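Local coordinates for peptidoglycan-N-acetylmuramic acid deacetylase PdaA (Bacillus subtilis, PDB 1NY1), which deacetylates N-acetylmuramic acid residues of peptidoglycan, leading to muramic delta-lactam in the spore cortex, and is required for germination, at residues 51-56 against 199-204. Residues are numbered along the deposited sequence; the frame is centred on the assembly and turned at random.
Sequences NGYENG and HTVSRD
Val201 is the apolar centre where the loop after strand 44-51 meets the loop after strand 194-198. From its CB outward, CB faces Asn55 CB at 3.9 Å, while both methyls go to Tyr53: CG2 lies 3.7 Å from Tyr53 OH, and CG1 rests over one face of the ring, near the Tyr53 carbonyl O as well. The ring contact is CH-pi by its geometry, CG1 being 4.0 Å from the ring centroid and 28° off the normal. Tyr53 CG stands between its backbone N and carbonyl carbon, and the two side chains cross at about a right angle.

The direct hydrogen bond assigned between the segments runs from Asn55 ND2 to Val201 O, 2.9 Å long and nearly straight at 176°; it lies in both the carbonyl and the amide plane. Chi1 of -166° sets CG anti to the backbone N and carries the amide to this oxygen. With an alanine here the CB contact could remain, but Val201 O would probably lose its in-plane amide donor.

Two waters complete the join. One donates to Asn51 OD1 and Tyr53 O and bonds Thr200 OG1, which also pairs with Thr58; the other donates to Thr200 O and accepts from Asn55 N. Asn55 amide, Val201-Tyr53 packing and waters gripped by side-chain and backbone groups are together consistent with holding the loops together beside Asp50 and His199, the probable proton acceptor and donor.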
loop_
_atom_site.group_PDB
_atom_site.type_symbol
_atom_site.label_atom_id
_atom_site.label_comp_id
_atom_site.label_asym_id
_atom_site.label_seq_id
_atom_site.Cartn_x
_atom_site.Cartn_y
_atom_site.Cartn_z
ATOM N N ASN A 51 2.100 -1.732 -7.134
ATOM C CA ASN A 51 2.922 -1.987 -8.314
ATOM C C ASN A 51 2.276 -2.983 -9.264
ATOM O O ASN A 51 2.299 -4.184 -9.009
ATOM C CB ASN A 51 4.294 -2.514 -7.885
ATOM C CG ASN A 51 5.063 -1.507 -7.046
ATOM O OD1 ASN A 51 5.753 -0.633 -7.576
ATOM N ND2 ASN A 51 4.923 -1.610 -5.730
ATOM N N GLY A 52 1.714 -2.476 -10.359
ATOM C CA GLY A 52 1.064 -3.332 -11.341
ATOM C C GLY A 52 1.934 -3.558 -12.564
ATOM O O GLY A 52 1.799 -4.570 -13.245
ATOM N N TYR A 53 2.810 -2.598 -12.852
ATOM C CA TYR A 53 3.739 -2.687 -13.975
ATOM C C TYR A 53 4.901 -1.737 -13.725
ATOM O O TYR A 53 4.845 -0.899 -12.823
ATOM C CB TYR A 53 3.058 -2.339 -15.307
ATOM C CG TYR A 53 2.531 -0.928 -15.376
ATOM C CD1 TYR A 53 1.297 -0.600 -14.819
ATOM C CD2 TYR A 53 3.280 0.087 -15.964
ATOM C CE1 TYR A 53 0.822 0.705 -14.845
ATOM C CE2 TYR A 53 2.818 1.397 -15.995
ATOM C CZ TYR A 53 1.588 1.697 -15.432
ATOM O OH TYR A 53 1.123 2.986 -15.452
ATOM N N GLU A 54 5.946 -1.856 -14.534
ATOM C CA GLU A 54 7.134 -1.025 -14.365
ATOM C C GLU A 54 7.288 0.003 -15.485
ATOM O O GLU A 54 7.068 -0.305 -16.655
ATOM C CB GLU A 54 8.364 -1.943 -14.296
ATOM C CG GLU A 54 9.714 -1.259 -14.096
ATOM C CD GLU A 54 9.794 -0.440 -12.812
ATOM O OE1 GLU A 54 8.966 -0.651 -11.898
ATOM O OE2 GLU A 54 10.705 0.406 -12.712
ATOM N N ASN A 55 7.647 1.234 -15.123
ATOM C CA ASN A 55 7.841 2.280 -16.118
ATOM C C ASN A 55 9.236 2.904 -15.998
ATOM O O ASN A 55 9.480 4.004 -16.492
ATOM C CB ASN A 55 6.752 3.353 -16.002
ATOM C CG ASN A 55 6.710 4.273 -17.212
ATOM O OD1 ASN A 55 6.934 3.840 -18.344
ATOM N ND2 ASN A 55 6.403 5.548 -16.980
ATOM N N GLY A 56 10.136 2.200 -15.314
ATOM C CA GLY A 56 11.516 2.644 -15.193
ATOM C C GLY A 56 12.001 3.424 -13.983
ATOM O O GLY A 56 13.164 3.819 -13.954
ATOM N N HIS A 199 2.515 5.292 -6.135
ATOM C CA HIS A 199 2.790 4.505 -7.332
ATOM C C HIS A 199 4.215 4.896 -7.690
ATOM O O HIS A 199 4.722 5.896 -7.185
ATOM C CB HIS A 199 1.815 4.869 -8.454
ATOM C CG HIS A 199 0.396 4.529 -8.126
ATOM N ND1 HIS A 199 -0.094 3.243 -8.211
ATOM C CD2 HIS A 199 -0.595 5.275 -7.585
ATOM C CE1 HIS A 199 -1.324 3.211 -7.729
ATOM N NE2 HIS A 199 -1.652 4.430 -7.340
ATOM N N THR A 200 4.871 4.117 -8.540
ATOM C CA THR A 200 6.248 4.420 -8.903
ATOM C C THR A 200 6.434 4.542 -10.410
ATOM O O THR A 200 7.549 4.405 -10.913
ATOM C CB THR A 200 7.206 3.319 -8.383
ATOM O OG1 THR A 200 6.966 2.100 -9.102
ATOM C CG2 THR A 200 6.976 3.074 -6.893
ATOM N N VAL A 201 5.349 4.822 -11.125
ATOM C CA VAL A 201 5.402 4.918 -12.581
ATOM C C VAL A 201 5.460 6.325 -13.179
ATOM O O VAL A 201 5.792 6.484 -14.356
ATOM C CB VAL A 201 4.189 4.198 -13.223
ATOM C CG1 VAL A 201 4.233 2.714 -12.900
ATOM C CG2 VAL A 201 2.879 4.806 -12.714
ATOM N N SER A 202 5.153 7.347 -12.387
ATOM C CA SER A 202 5.134 8.710 -12.918
ATOM C C SER A 202 6.461 9.460 -12.836
ATOM O O SER A 202 7.205 9.330 -11.867
ATOM C CB SER A 202 4.034 9.515 -12.223
ATOM O OG SER A 202 3.650 10.640 -13.002
ATOM N N ARG A 203 6.739 10.261 -13.862
ATOM C CA ARG A 203 7.975 11.030 -13.932
ATOM C C ARG A 203 8.314 11.750 -12.633
ATOM O O ARG A 203 7.471 12.432 -12.046
ATOM C CB ARG A 203 7.902 12.050 -15.076
ATOM C CG ARG A 203 9.182 12.853 -15.260
ATOM C CD ARG A 203 9.106 13.718 -16.507
ATOM N NE ARG A 203 7.984 14.643 -16.441
ATOM C CZ ARG A 203 7.984 15.766 -15.735
ATOM N NH1 ARG A 203 9.057 16.109 -15.034
ATOM N NH2 ARG A 203 6.905 16.540 -15.715
ATOM N N ASP A 204 9.557 11.566 -12.193
ATOM C CA ASP A 204 10.089 12.180 -10.986
ATOM C C ASP A 204 9.470 11.773 -9.648
ATOM O O ASP A 204 9.714 12.434 -8.638
ATOM C CB ASP A 204 10.047 13.711 -11.126
ATOM C CG ASP A 204 11.228 14.262 -11.914
ATOM O OD1 ASP A 204 12.062 13.469 -12.394
ATOM O OD2 ASP A 204 11.332 15.500 -12.050
HETATM O O HOH W 1 5.389 0.063 -10.321
HETATM O O HOH W 2 8.305 2.404 -12.562
#